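PDB 3OMS: PhnB protein from Bacillus cereus, which is of uncertain function but belongs to the glyoxalase superfamily and is possibly a 3-demethylubiquinone-9 3-methyltransferase. Local coordinates for residues S84-I95 with G129-A137; M25-D33 with E94-L102. One frame throughout, in Å; residues are numbered along the deposited sequence. Where two conformers were deposited one is given.

Contact 1: residues S84-I95 with G129-A137; sequences SLYVTCETEEEI and GVSWQLTLA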
ATOM      1  N   SER A  84       5.096  -1.302  -0.517  1.00 24.13           N
ATOM      2  CA  SER A  84       5.742  -0.031  -0.861  1.00 23.28           C
ATOM      3  C   SER A  84       4.980   0.745  -1.963  1.00 22.71           C
ATOM      4  O   SER A  84       4.077   0.210  -2.654  1.00 23.13           O
ATOM      5  CB  SER A  84       7.188  -0.260  -1.294  1.00 24.14           C
ATOM      6  OG  SER A  84       7.275  -1.107  -2.432  1.00 25.72           O
ATOM      7  N   LEU A  85       5.340   2.013  -2.072  1.00 23.79           N
ATOM      8  CA  LEU A  85       4.794   2.893  -3.086  1.00 24.34           C
ATOM      9  C   LEU A  85       5.830   3.110  -4.201  1.00 24.69           C
ATOM     10  O   LEU A  85       6.896   3.674  -3.972  1.00 24.68           O
ATOM     11  CB  LEU A  85       4.355   4.203  -2.445  1.00 23.99           C
ATOM     12  CG  LEU A  85       3.297   4.063  -1.335  1.00 24.59           C
ATOM     13  CD1 LEU A  85       3.053   5.470  -0.713  1.00 26.00           C
ATOM     14  CD2 LEU A  85       2.011   3.450  -1.828  1.00 27.49           C
ATOM     15  N   TYR A  86       5.500   2.616  -5.380  1.00 25.25           N
ATOM     16  CA  TYR A  86       6.382   2.599  -6.509  1.00 25.89           C
ATOM     17  C   TYR A  86       6.025   3.791  -7.390  1.00 28.07           C
ATOM     18  O   TYR A  86       4.903   3.854  -7.945  1.00 27.64           O
ATOM     19  CB  TYR A  86       6.199   1.287  -7.225  1.00 26.27           C
ATOM     20  CG  TYR A  86       7.114   0.998  -8.364  1.00 29.53           C
ATOM     21  CD1 TYR A  86       8.282   0.279  -8.171  1.00 30.38           C
ATOM     22  CD2 TYR A  86       6.805   1.431  -9.668  1.00 32.68           C
ATOM     23  CE1 TYR A  86       9.132  -0.005  -9.245  1.00 33.29           C
ATOM     24  CE2 TYR A  86       7.652   1.120 -10.738  1.00 37.04           C
ATOM     25  CZ  TYR A  86       8.817   0.438 -10.496  1.00 36.66           C
ATOM     26  OH  TYR A  86       9.634   0.131 -11.540  1.00 44.29           O
ATOM     27  N   VAL A  87       6.989   4.707  -7.518  1.00 28.76           N
ATOM     28  CA  VAL A  87       6.759   5.952  -8.235  1.00 29.78           C
ATOM     29  C   VAL A  87       7.477   5.972  -9.564  1.00 30.47           C
ATOM     30  O   VAL A  87       8.662   5.739  -9.631  1.00 29.90           O
ATOM     31  CB  VAL A  87       7.227   7.187  -7.442  1.00 30.12           C
ATOM     32  CG1 VAL A  87       6.750   8.518  -8.207  1.00 31.24           C
ATOM     33  CG2 VAL A  87       6.672   7.182  -6.009  1.00 30.48           C
ATOM     34  N   THR A  88       6.765   6.260 -10.639  1.00 33.18           N
ATOM     35  CA  THR A  88       7.425   6.377 -11.929  1.00 36.22           C
ATOM     36  C   THR A  88       7.473   7.877 -12.270  1.00 38.15           C
ATOM     37  O   THR A  88       6.484   8.562 -12.215  1.00 37.07           O
ATOM     38  CB  THR A  88       6.761   5.515 -13.005  1.00 39.33           C
ATOM     39  OG1 THR A  88       5.511   6.108 -13.355  1.00 43.97           O
ATOM     40  CG2 THR A  88       6.557   4.073 -12.494  1.00 35.56           C
ATOM     41  N   CYS A  89       8.679   8.377 -12.499  1.00 40.66           N
ATOM     42  CA  CYS A  89       8.955   9.796 -12.660  1.00 42.58           C
ATOM     43  C   CYS A  89       9.212   9.994 -14.154  1.00 46.07           C
ATOM     44  O   CYS A  89       9.742   9.086 -14.815  1.00 46.63           O
ATOM     45  CB  CYS A  89      10.188  10.185 -11.808  1.00 42.33           C
ATOM     46  SG  CYS A  89      10.108   9.849  -9.982  1.00 40.17           S
ATOM     47  N   GLU A  90       8.840  11.156 -14.696  1.00 48.98           N
ATOM     48  CA  GLU A  90       8.976  11.489 -16.129  0.50 51.37           C
ATOM     49  C   GLU A  90      10.383  11.969 -16.479  1.00 52.46           C
ATOM     50  O   GLU A  90      10.886  11.765 -17.617  1.00 54.35           O
ATOM     51  CB  GLU A  90       8.011  12.631 -16.509  0.50 52.98           C
ATOM     52  CG  GLU A  90       6.516  12.273 -16.554  0.50 54.92           C
ATOM     53  CD  GLU A  90       5.914  12.033 -15.183  0.50 53.84           C
ATOM     54  OE1 GLU A  90       5.743  13.007 -14.425  0.50 53.65           O
ATOM     55  OE2 GLU A  90       5.602  10.860 -14.869  0.50 56.21           O
ATOM     56  N   THR A  91      11.003  12.672 -15.522  1.00 49.87           N
ATOM     57  CA  THR A  91      12.325  13.280 -15.743  1.00 50.82           C
ATOM     58  C   THR A  91      13.309  13.011 -14.614  1.00 49.69           C
ATOM     59  O   THR A  91      12.904  12.741 -13.458  1.00 46.02           O
ATOM     60  CB  THR A  91      12.245  14.796 -15.876  1.00 52.10           C
ATOM     61  OG1 THR A  91      11.733  15.349 -14.663  1.00 47.86           O
ATOM     62  CG2 THR A  91      11.350  15.219 -17.079  1.00 53.15           C
ATOM     63  N   GLU A  92      14.583  13.042 -14.997  1.00 50.97           N
ATOM     64  CA  GLU A  92      15.719  12.968 -14.092  1.00 51.37           C
ATOM     65  C   GLU A  92      15.614  14.003 -12.991  1.00 49.75           C
ATOM     66  O   GLU A  92      15.828  13.692 -11.824  1.00 48.34           O
ATOM     67  CB  GLU A  92      17.022  13.188 -14.866  1.00 54.97           C
ATOM     68  CG  GLU A  92      17.713  11.892 -15.285  1.00 59.44           C
ATOM     69  CD  GLU A  92      18.790  11.461 -14.293  1.00 64.12           C
ATOM     70  OE1 GLU A  92      18.508  11.418 -13.069  1.00 67.49           O
ATOM     71  OE2 GLU A  92      19.923  11.185 -14.736  1.00 68.78           O
ATOM     72  N   GLU A  93      15.257  15.225 -13.352  1.00 50.38           N
ATOM     73  CA  GLU A  93      15.078  16.267 -12.360  1.00 49.79           C
ATOM     74  C   GLU A  93      14.042  15.880 -11.325  1.00 45.95           C
ATOM     75  O   GLU A  93      14.258  16.074 -10.129  1.00 42.42           O
ATOM     76  CB  GLU A  93      14.674  17.576 -13.010  1.00 53.23           C
ATOM     77  CG  GLU A  93      14.185  18.642 -12.024  1.00 56.47           C
ATOM     78  CD  GLU A  93      14.129  20.049 -12.637  1.00 63.88           C
ATOM     79  OE1 GLU A  93      14.839  20.310 -13.641  1.00 69.26           O
ATOM     80  OE2 GLU A  93      13.371  20.891 -12.098  1.00 67.85           O
ATOM     81  N   GLU A  94      12.907  15.338 -11.779  1.00 43.47           N
ATOM     82  CA  GLU A  94      11.865  14.996 -10.851  1.00 40.73           C
ATOM     83  C   GLU A  94      12.349  13.886  -9.912  1.00 37.44           C
ATOM     84  O   GLU A  94      12.108  13.962  -8.719  1.00 35.06           O
ATOM     85  CB  GLU A  94      10.596  14.550 -11.582  1.00 40.96           C
ATOM     86  CG  GLU A  94       9.517  13.983 -10.662  1.00 41.93           C
ATOM     87  CD  GLU A  94       8.401  13.205 -11.407  1.00 45.78           C
ATOM     88  OE1 GLU A  94       8.426  13.054 -12.655  1.00 48.38           O
ATOM     89  OE2 GLU A  94       7.539  12.679 -10.709  1.00 48.13           O
ATOM     90  N   ILE A  95      12.978  12.841 -10.442  1.00 37.24           N
ATOM     91  CA  ILE A  95      13.352  11.700  -9.600  1.00 35.25           C
ATOM     92  C   ILE A  95      14.418  12.133  -8.586  1.00 34.67           C
ATOM     93  O   ILE A  95      14.343  11.782  -7.389  1.00 32.14           O
ATOM     94  CB  ILE A  95      13.758  10.415 -10.406  1.00 35.38           C
ATOM     95  CG1 ILE A  95      13.930   9.240  -9.411  1.00 36.10           C
ATOM     96  CG2 ILE A  95      15.082  10.614 -11.235  1.00 37.15           C
ATOM     97  CD1 ILE A  95      13.966   7.798 -10.038  1.00 37.43           C
ATOM     98  N   GLY A 129       8.828   6.039   8.051  1.00 29.43           N
ATOM     99  CA  GLY A 129       8.937   4.622   7.894  1.00 29.78           C
ATOM    100  C   GLY A 129       8.243   4.046   6.662  1.00 27.41           C
ATOM    101  O   GLY A 129       8.355   2.832   6.402  1.00 27.91           O
ATOM    102  N   VAL A 130       7.585   4.897   5.886  1.00 25.84           N
ATOM    103  CA  VAL A 130       6.875   4.483   4.676  1.00 25.47           C
ATOM    104  C   VAL A 130       7.869   4.202   3.546  1.00 25.25           C
ATOM    105  O   VAL A 130       8.809   4.998   3.336  1.00 23.95           O
ATOM    106  CB  VAL A 130       5.863   5.538   4.193  1.00 24.53           C
ATOM    107  CG1 VAL A 130       5.241   5.115   2.790  1.00 25.25           C
ATOM    108  CG2 VAL A 130       4.778   5.700   5.242  1.00 25.15           C
ATOM    109  N   SER A 131       7.730   3.043   2.895  1.00 23.43           N
ATOM    110  CA  SER A 131       8.720   2.600   1.885  1.00 23.98           C
ATOM    111  C   SER A 131       8.310   3.063   0.479  1.00 25.36           C
ATOM    112  O   SER A 131       7.153   2.807  -0.008  1.00 25.05           O
ATOM    113  CB  SER A 131       8.839   1.106   1.904  1.00 25.22           C
ATOM    114  OG  SER A 131      10.038   0.635   1.313  1.00 25.21           O
ATOM    115  N   TRP A 132       9.272   3.707  -0.179  1.00 25.93           N
ATOM    116  CA  TRP A 132       9.100   4.265  -1.512  1.00 25.77           C
ATOM    117  C   TRP A 132      10.174   3.749  -2.481  1.00 26.88           C
ATOM    118  O   TRP A 132      11.393   3.705  -2.159  1.00 25.65           O
ATOM    119  CB  TRP A 132       9.244   5.768  -1.452  1.00 26.74           C
ATOM    120  CG  TRP A 132       8.240   6.527  -0.664  1.00 24.28           C
ATOM    121  CD1 TRP A 132       8.286   6.778   0.664  1.00 24.50           C
ATOM    122  CD2 TRP A 132       7.071   7.198  -1.163  1.00 24.32           C
ATOM    123  NE1 TRP A 132       7.234   7.569   1.034  1.00 25.11           N
ATOM    124  CE2 TRP A 132       6.453   7.824  -0.062  1.00 23.36           C
ATOM    125  CE3 TRP A 132       6.498   7.335  -2.426  1.00 25.60           C
ATOM    126  CZ2 TRP A 132       5.289   8.595  -0.181  1.00 28.89           C
ATOM    127  CZ3 TRP A 132       5.311   8.060  -2.541  1.00 28.31           C
ATOM    128  CH2 TRP A 132       4.733   8.705  -1.424  1.00 26.90           C
ATOM    129  N   GLN A 133       9.715   3.382  -3.685  1.00 27.31           N
ATOM    130  CA  GLN A 133      10.612   3.021  -4.777  1.00 28.70           C
ATOM    131  C   GLN A 133      10.380   4.054  -5.853  1.00 29.29           C
ATOM    132  O   GLN A 133       9.247   4.489  -6.122  1.00 29.60           O
ATOM    133  CB  GLN A 133      10.319   1.646  -5.387  1.00 30.37           C
ATOM    134  CG  GLN A 133      10.515   0.466  -4.434  1.00 29.44           C
ATOM    135  CD  GLN A 133      10.218  -0.840  -5.122  1.00 30.49           C
ATOM    136  OE1 GLN A 133      10.864  -1.196  -6.113  1.00 31.51           O
ATOM    137  NE2 GLN A 133       9.212  -1.562  -4.619  1.00 27.24           N
ATOM    138  N   LEU A 134      11.460   4.481  -6.468  1.00 30.39           N
ATOM    139  CA  LEU A 134      11.366   5.522  -7.489  1.00 31.84           C
ATOM    140  C   LEU A 134      12.127   5.075  -8.702  1.00 32.81           C
ATOM    141  O   LEU A 134      13.216   4.544  -8.573  1.00 32.94           O
ATOM    142  CB  LEU A 134      11.929   6.821  -6.966  1.00 31.98           C
ATOM    143  CG  LEU A 134      11.132   7.483  -5.846  1.00 35.37           C
ATOM    144  CD1 LEU A 134      11.586   6.952  -4.495  1.00 34.96           C
ATOM    145  CD2 LEU A 134      11.352   8.961  -5.983  1.00 38.21           C
ATOM    146  N   THR A 135      11.517   5.246  -9.879  1.00 34.34           N
ATOM    147  CA  THR A 135      12.180   4.891 -11.098  1.00 36.75           C
ATOM    148  C   THR A 135      11.876   5.891 -12.209  1.00 39.03           C
ATOM    149  O   THR A 135      10.898   6.619 -12.142  1.00 37.71           O
ATOM    150  CB  THR A 135      11.811   3.480 -11.513  1.00 38.26           C
ATOM    151  OG1 THR A 135      12.764   3.032 -12.489  1.00 40.82           O
ATOM    152  CG2 THR A 135      10.356   3.453 -12.063  1.00 38.48           C
ATOM    153  N   LEU A 136      12.763   5.950 -13.195  1.00 42.24           N
ATOM    154  CA  LEU A 136      12.597   6.863 -14.304  1.00 46.91           C
ATOM    155  C   LEU A 136      11.972   6.076 -15.476  1.00 50.20           C
ATOM    156  O   LEU A 136      12.504   5.031 -15.862  1.00 52.13           O
ATOM    157  CB  LEU A 136      13.968   7.443 -14.638  1.00 48.38           C
ATOM    158  CG  LEU A 136      14.083   8.653 -15.553  1.00 52.79           C
ATOM    159  CD1 LEU A 136      13.301   9.804 -14.969  1.00 51.83           C
ATOM    160  CD2 LEU A 136      15.566   8.984 -15.730  1.00 54.06           C
ATOM    161  N   ALA A 137      10.834   6.561 -15.996  1.00 52.43           N
ATOM    162  CA  ALA A 137      10.104   5.917 -17.103  1.00 55.04           C
ATOM    163  C   ALA A 137      10.676   6.295 -18.461  1.00 58.34           C
ATOM    164  O   ALA A 137      11.911   6.370 -18.652  1.00 61.19           O
ATOM    165  CB  ALA A 137       8.608   6.284 -17.037  1.00 54.38           C
TER
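Strands 84-89 and 131-136 run parallel at 19°, in register from Ser84 beside Ser131 to Cys89 beside Leu136, and are zipped by six backbone hydrogen bonds, from Leu85 N to Ser131 O through to Ala137 N to Cys89 O. They are the chain's outermost strand and its neighbour in a four-stranded mixed sheet (83-89, 131-136, 121-125, 107-111) of the glyoxalase-type fold, with helix 92-103 packed over one side. On that side Leu85 lays CD1 over a face of the Trp132 indole, 3.8 Å from the centroid of the six-membered ring, in a CH-pi contact. Val87 meets the same indole at its edge, CG2 lying in the ring plane 3.6 Å from Trp132 CE3. Further along, Ile95 reaches back from the first turn of the helix: with CG1 anti to the backbone N (chi1 -172°), its CD1 slides past Leu134 and stops 3.8 Å from Leu134 CB. Leu136 CD1 tucks under the strand-to-helix turn at Thr91, while its CD2 meets the CG of Glu92, whose carboxylate turns to Lys120. Thr91 N-caps the helix, OG1 accepting from Glu94 N, and Glu94 OE1 in turn takes Glu90 N at 2.8 Å, so that Glu94 is bonded to the turn through backbone N and carboxylate. On the other side of the sheet Thr135 CG2 lies 3.4 Å from Tyr86 OH, and Thr135 OG1 is bonded to Ser118 OG and Lys120 O. Beyond 84-87 the sheet continues as an antiparallel ladder into the second subunit. The Gln133 amide stands almost perpendicular to the Tyr86 ring, with OE1 at the ring edge, 3.6 Å from Tyr86 CD1. Its NE2 donates to Ser84 OG at 3.0 Å and 159°, a bond lying in the amide plane.

Contact 2: residues M25-D33 with E94-L102; sequences MNFYTSLFD and EIDTVFHKL
The end of helix 21-29 and the turn after it pack against helix 92-103. The short helical segments run nearly antiparallel, at 165°, with their axes 11.9 Å apart, and the turn fills the gap, bringing Leu31 CA to 6.2 Å from Val98 CA. Leu31 is the centre: its CD1 presses on Leu102 CD2 at 3.5 Å, while CD2 lies along the aliphatic part of Lys101, 3.6 Å from Lys101 CD. Phe27, its CG anti to the backbone N (chi1 177°), brings the ring edge to the helix backbone, CZ standing 3.4 Å from Lys101 O. At the other end Phe32 crosses Val98 at about a right angle, its CE1 4.0 Å from Val98 CG1, and takes Leu31 CB over one ring face. One water donates to both Leu31 O and Glu94 OE2, which also forms a salt bridge with Lys10 of the second subunit, while Glu94 OE1 takes Glu90 N. A second donates a hydrogen bond to Ser30 OG, which itself donates to Phe27 O at 2.6 Å. Apolar branches and two water bridges, one weak at Lys101 NZ, thus hold helix 92-103 and the turn together, in a fold consistent with the glyoxalase superfamily.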
HETATM    1  N   MSE A  25       0.987  13.799   5.428  1.00 28.04           N
HETATM    2  CA  MSE A  25       0.175  14.189   4.295  1.00 29.54           C
HETATM    3  C   MSE A  25       0.580  15.517   3.687  1.00 30.30           C
HETATM    4  O   MSE A  25       0.670  15.666   2.466  1.00 30.95           O
HETATM    5  CB  MSE A  25      -1.291  14.278   4.754  1.00 29.72           C
HETATM    6  CG  MSE A  25      -2.283  14.404   3.735  1.00 35.29           C
HETATM    7 SE   MSE A  25      -4.029  13.858   4.594  0.65 34.42          SE
HETATM    8  CE  MSE A  25      -4.010  15.182   6.063  1.00 38.47           C
ATOM      9  N   ASN A  26       0.810  16.507   4.540  1.00 30.57           N
ATOM     10  CA  ASN A  26       1.297  17.792   4.047  1.00 33.03           C
ATOM     11  C   ASN A  26       2.623  17.636   3.290  1.00 32.17           C
ATOM     12  O   ASN A  26       2.839  18.266   2.243  1.00 33.61           O
ATOM     13  CB  ASN A  26       1.360  18.827   5.196  1.00 34.74           C
ATOM     14  CG  ASN A  26      -0.033  19.435   5.493  1.00 37.07           C
ATOM     15  OD1 ASN A  26      -0.539  20.205   4.719  1.00 45.48           O
ATOM     16  ND2 ASN A  26      -0.630  19.059   6.572  1.00 45.28           N
ATOM     17  N   PHE A  27       3.489  16.764   3.792  1.00 31.61           N
ATOM     18  CA  PHE A  27       4.776  16.481   3.135  1.00 31.06           C
ATOM     19  C   PHE A  27       4.563  15.815   1.805  1.00 30.29           C
ATOM     20  O   PHE A  27       5.068  16.304   0.785  1.00 30.70           O
ATOM     21  CB  PHE A  27       5.635  15.606   4.052  1.00 31.54           C
ATOM     22  CG  PHE A  27       6.953  15.182   3.449  1.00 31.10           C
ATOM     23  CD1 PHE A  27       7.844  16.118   2.947  1.00 36.60           C
ATOM     24  CD2 PHE A  27       7.321  13.844   3.462  1.00 33.49           C
ATOM     25  CE1 PHE A  27       9.097  15.722   2.440  1.00 36.83           C
ATOM     26  CE2 PHE A  27       8.551  13.439   2.975  1.00 34.83           C
ATOM     27  CZ  PHE A  27       9.433  14.362   2.462  1.00 36.24           C
ATOM     28  N   TYR A  28       3.748  14.757   1.771  1.00 28.46           N
ATOM     29  CA  TYR A  28       3.579  13.974   0.526  1.00 28.01           C
ATOM     30  C   TYR A  28       2.921  14.788  -0.580  1.00 29.01           C
ATOM     31  O   TYR A  28       3.326  14.740  -1.738  1.00 29.50           O
ATOM     32  CB  TYR A  28       2.751  12.716   0.771  1.00 26.67           C
ATOM     33  CG  TYR A  28       3.391  11.732   1.731  1.00 27.35           C
ATOM     34  CD1 TYR A  28       4.799  11.657   1.907  1.00 24.70           C
ATOM     35  CD2 TYR A  28       2.606  10.849   2.439  1.00 26.39           C
ATOM     36  CE1 TYR A  28       5.333  10.742   2.781  1.00 28.23           C
ATOM     37  CE2 TYR A  28       3.116   9.980   3.316  1.00 25.22           C
ATOM     38  CZ  TYR A  28       4.487   9.904   3.494  1.00 26.09           C
ATOM     39  OH  TYR A  28       4.928   8.949   4.362  1.00 25.23           O
ATOM     40  N   THR A  29       1.906  15.556  -0.227  1.00 30.12           N
ATOM     41  CA  THR A  29       1.201  16.312  -1.235  1.00 31.09           C
ATOM     42  C   THR A  29       2.082  17.442  -1.810  1.00 33.17           C
ATOM     43  O   THR A  29       1.764  17.980  -2.851  1.00 34.14           O
ATOM     44  CB  THR A  29      -0.120  16.898  -0.740  1.00 31.05           C
ATOM     45  OG1 THR A  29       0.122  17.692   0.405  1.00 30.04           O
ATOM     46  CG2 THR A  29      -1.138  15.817  -0.388  1.00 29.27           C
ATOM     47  N   SER A  30       3.188  17.784  -1.157  1.00 35.07           N
ATOM     48  CA  SER A  30       4.135  18.768  -1.717  1.00 36.87           C
ATOM     49  C   SER A  30       5.115  18.211  -2.771  1.00 38.12           C
ATOM     50  O   SER A  30       5.828  18.993  -3.441  1.00 39.57           O
ATOM     51  CB  SER A  30       4.949  19.397  -0.582  1.00 37.97           C
ATOM     52  OG  SER A  30       6.046  18.558  -0.173  1.00 37.93           O
ATOM     53  N   LEU A  31       5.146  16.893  -2.952  1.00 36.42           N
ATOM     54  CA  LEU A  31       6.187  16.236  -3.727  1.00 37.52           C
ATOM     55  C   LEU A  31       5.794  15.975  -5.157  1.00 39.38           C
ATOM     56  O   LEU A  31       6.656  15.740  -5.999  1.00 39.05           O
ATOM     57  CB  LEU A  31       6.529  14.873  -3.102  1.00 36.91           C
ATOM     58  CG  LEU A  31       7.070  14.899  -1.677  1.00 38.39           C
ATOM     59  CD1 LEU A  31       7.341  13.466  -1.236  1.00 38.13           C
ATOM     60  CD2 LEU A  31       8.320  15.753  -1.593  1.00 40.05           C
ATOM     61  N   PHE A  32       4.485  15.962  -5.430  1.00 39.78           N
ATOM     62  CA  PHE A  32       3.991  15.597  -6.741  1.00 40.62           C
ATOM     63  C   PHE A  32       2.979  16.617  -7.230  1.00 42.00           C
ATOM     64  O   PHE A  32       2.273  17.263  -6.438  1.00 41.30           O
ATOM     65  CB  PHE A  32       3.307  14.205  -6.694  1.00 39.74           C
ATOM     66  CG  PHE A  32       4.167  13.123  -6.119  1.00 38.82           C
ATOM     67  CD1 PHE A  32       5.200  12.572  -6.868  1.00 40.16           C
ATOM     68  CD2 PHE A  32       3.955  12.644  -4.833  1.00 36.98           C
ATOM     69  CE1 PHE A  32       6.020  11.584  -6.319  1.00 38.55           C
ATOM     70  CE2 PHE A  32       4.778  11.670  -4.283  1.00 35.83           C
ATOM     71  CZ  PHE A  32       5.796  11.133  -5.022  1.00 39.25           C
ATOM     72  N   ASP A  33       2.917  16.756  -8.546  1.00 43.49           N
ATOM     73  CA  ASP A  33       1.911  17.588  -9.160  1.00 45.22           C
ATOM     74  C   ASP A  33       0.536  17.017  -8.872  1.00 43.22           C
ATOM     75  O   ASP A  33       0.392  15.795  -8.772  1.00 40.73           O
ATOM     76  CB  ASP A  33       2.112  17.650 -10.673  1.00 47.44           C
ATOM     77  CG  ASP A  33       1.715  18.957 -11.218  1.00 54.97           C
ATOM     78  OD1 ASP A  33       2.504  19.917 -10.977  1.00 63.99           O
ATOM     79  OD2 ASP A  33       0.621  19.033 -11.851  1.00 60.99           O
ATOM     80  N   GLU A  94      12.907  15.338 -11.779  1.00 43.47           N
ATOM     81  CA  GLU A  94      11.865  14.996 -10.851  1.00 40.73           C
ATOM     82  C   GLU A  94      12.349  13.886  -9.912  1.00 37.44           C
ATOM     83  O   GLU A  94      12.108  13.962  -8.719  1.00 35.06           O
ATOM     84  CB  GLU A  94      10.596  14.550 -11.582  1.00 40.96           C
ATOM     85  CG  GLU A  94       9.517  13.983 -10.662  1.00 41.93           C
ATOM     86  CD  GLU A  94       8.401  13.205 -11.407  1.00 45.78           C
ATOM     87  OE1 GLU A  94       8.426  13.054 -12.655  1.00 48.38           O
ATOM     88  OE2 GLU A  94       7.539  12.679 -10.709  1.00 48.13           O
ATOM     89  N   ILE A  95      12.978  12.841 -10.442  1.00 37.24           N
ATOM     90  CA  ILE A  95      13.352  11.700  -9.600  1.00 35.25           C
ATOM     91  C   ILE A  95      14.418  12.133  -8.586  1.00 34.67           C
ATOM     92  O   ILE A  95      14.343  11.782  -7.389  1.00 32.14           O
ATOM     93  CB  ILE A  95      13.758  10.415 -10.406  1.00 35.38           C
ATOM     94  CG1 ILE A  95      13.930   9.240  -9.411  1.00 36.10           C
ATOM     95  CG2 ILE A  95      15.082  10.614 -11.235  1.00 37.15           C
ATOM     96  CD1 ILE A  95      13.966   7.798 -10.038  1.00 37.43           C
ATOM     97  N   ASP A  96      15.366  12.957  -9.037  1.00 36.53           N
ATOM     98  CA  ASP A  96      16.434  13.487  -8.169  1.00 37.71           C
ATOM     99  C   ASP A  96      15.848  14.287  -7.022  1.00 37.28           C
ATOM    100  O   ASP A  96      16.232  14.099  -5.854  1.00 36.90           O
ATOM    101  CB  ASP A  96      17.417  14.378  -8.960  1.00 39.98           C
ATOM    102  CG  ASP A  96      18.324  13.578  -9.878  1.00 43.65           C
ATOM    103  OD1 ASP A  96      18.461  12.332  -9.729  1.00 40.61           O
ATOM    104  OD2 ASP A  96      18.916  14.202 -10.787  1.00 45.53           O
ATOM    105  N   THR A  97      14.895  15.157  -7.344  1.00 37.38           N
ATOM    106  CA  THR A  97      14.271  16.012  -6.343  1.00 37.58           C
ATOM    107  C   THR A  97      13.411  15.238  -5.363  1.00 34.63           C
ATOM    108  O   THR A  97      13.534  15.449  -4.168  1.00 34.67           O
ATOM    109  CB  THR A  97      13.397  17.102  -6.972  1.00 38.87           C
ATOM    110  OG1 THR A  97      14.214  17.909  -7.812  1.00 41.28           O
ATOM    111  CG2 THR A  97      12.817  17.990  -5.875  1.00 41.28           C
ATOM    112  N   VAL A  98      12.538  14.357  -5.848  1.00 33.83           N
ATOM    113  CA  VAL A  98      11.653  13.644  -4.960  1.00 31.73           C
ATOM    114  C   VAL A  98      12.436  12.665  -4.075  1.00 30.08           C
ATOM    115  O   VAL A  98      12.156  12.526  -2.889  1.00 28.94           O
ATOM    116  CB  VAL A  98      10.566  12.855  -5.722  1.00 32.32           C
ATOM    117  CG1 VAL A  98       9.643  12.192  -4.772  1.00 30.01           C
ATOM    118  CG2 VAL A  98       9.772  13.748  -6.664  1.00 36.68           C
ATOM    119  N   PHE A  99      13.384  11.954  -4.653  1.00 29.04           N
ATOM    120  CA  PHE A  99      14.186  11.017  -3.864  1.00 28.49           C
ATOM    121  C   PHE A  99      14.875  11.734  -2.680  1.00 28.63           C
ATOM    122  O   PHE A  99      14.793  11.272  -1.540  1.00 27.41           O
ATOM    123  CB  PHE A  99      15.220  10.304  -4.739  1.00 28.75           C
ATOM    124  CG  PHE A  99      15.896   9.150  -4.054  1.00 27.70           C
ATOM    125  CD1 PHE A  99      15.317   7.886  -4.068  1.00 28.62           C
ATOM    126  CD2 PHE A  99      17.115   9.320  -3.399  1.00 30.42           C
ATOM    127  CE1 PHE A  99      15.941   6.817  -3.453  1.00 30.43           C
ATOM    128  CE2 PHE A  99      17.729   8.246  -2.752  1.00 28.85           C
ATOM    129  CZ  PHE A  99      17.161   7.026  -2.784  1.00 29.32           C
ATOM    130  N   HIS A 100      15.550  12.841  -2.977  1.00 30.10           N
ATOM    131  CA  HIS A 100      16.322  13.624  -1.992  0.50 31.84           C
ATOM    132  C   HIS A 100      15.409  14.126  -0.883  1.00 30.89           C
ATOM    133  O   HIS A 100      15.760  14.091   0.274  1.00 29.15           O
ATOM    134  CB  HIS A 100      17.030  14.780  -2.709  0.50 33.35           C
ATOM    135  CG  HIS A 100      17.665  15.795  -1.812  0.50 36.70           C
ATOM    136  ND1 HIS A 100      18.776  15.530  -1.043  0.50 37.90           N
ATOM    137  CD2 HIS A 100      17.370  17.103  -1.614  0.50 38.83           C
ATOM    138  CE1 HIS A 100      19.130  16.630  -0.403  0.50 41.18           C
ATOM    139  NE2 HIS A 100      18.294  17.597  -0.737  0.50 38.55           N
ATOM    140  N   LYS A 101      14.208  14.556  -1.267  1.00 29.41           N
ATOM    141  CA  LYS A 101      13.273  15.020  -0.269  1.00 29.61           C
ATOM    142  C   LYS A 101      12.835  13.873   0.647  1.00 28.25           C
ATOM    143  O   LYS A 101      12.809  14.027   1.869  1.00 28.82           O
ATOM    144  CB  LYS A 101      12.067  15.717  -0.932  1.00 30.30           C
ATOM    145  CG  LYS A 101      12.423  17.152  -1.452  1.00 34.32           C
ATOM    146  CD  LYS A 101      11.209  17.787  -2.092  1.00 39.44           C
ATOM    147  CE  LYS A 101      11.331  19.265  -2.542  1.00 46.68           C
ATOM    148  NZ  LYS A 101       9.963  19.516  -3.257  1.00 48.49           N
ATOM    149  N   LEU A 102      12.449  12.744   0.048  1.00 26.80           N
ATOM    150  CA  LEU A 102      11.973  11.559   0.807  1.00 27.19           C
ATOM    151  C   LEU A 102      13.072  10.923   1.666  1.00 27.71           C
ATOM    152  O   LEU A 102      12.789  10.335   2.719  1.00 27.07           O
ATOM    153  CB  LEU A 102      11.396  10.512  -0.167  1.00 25.41           C
ATOM    154  CG  LEU A 102      10.049  10.769  -0.820  1.00 26.79           C
ATOM    155  CD1 LEU A 102       9.833   9.751  -1.981  1.00 27.74           C
ATOM    156  CD2 LEU A 102       8.925  10.673   0.223  1.00 26.89           C
TER
HETATM  157  O   HOH W   1       8.464  19.417  -0.398  1.00 39.54           O
HETATM  158  O   HOH W   2       6.807  14.783  -9.133  1.00 47.79           O

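Both contacts draw on helix 92-103 and share Glu94 and Ile95; their centres lie 9 Å apart. Contact 1 holds the first turn of that helix against the sheet, and contact 2 joins it to the turn after helix 21-29. The two meet directly at Trp132, whose NE1 is 3.6 Å from Leu102 CD2 and whose ring takes Tyr28 edge-to-face, and again where Val87 CG1 touches Phe32 CE1 at 3.7 Å. Asp126 bonds both Trp132 NE1 and Tyr28 OH. Lys10 of the second subunit reaches Glu90 and Glu94, bringing the dimer interface to both contacts. A bound ethanediol, probably from crystallisation, lies about 5 Å from the Lys101 side chain.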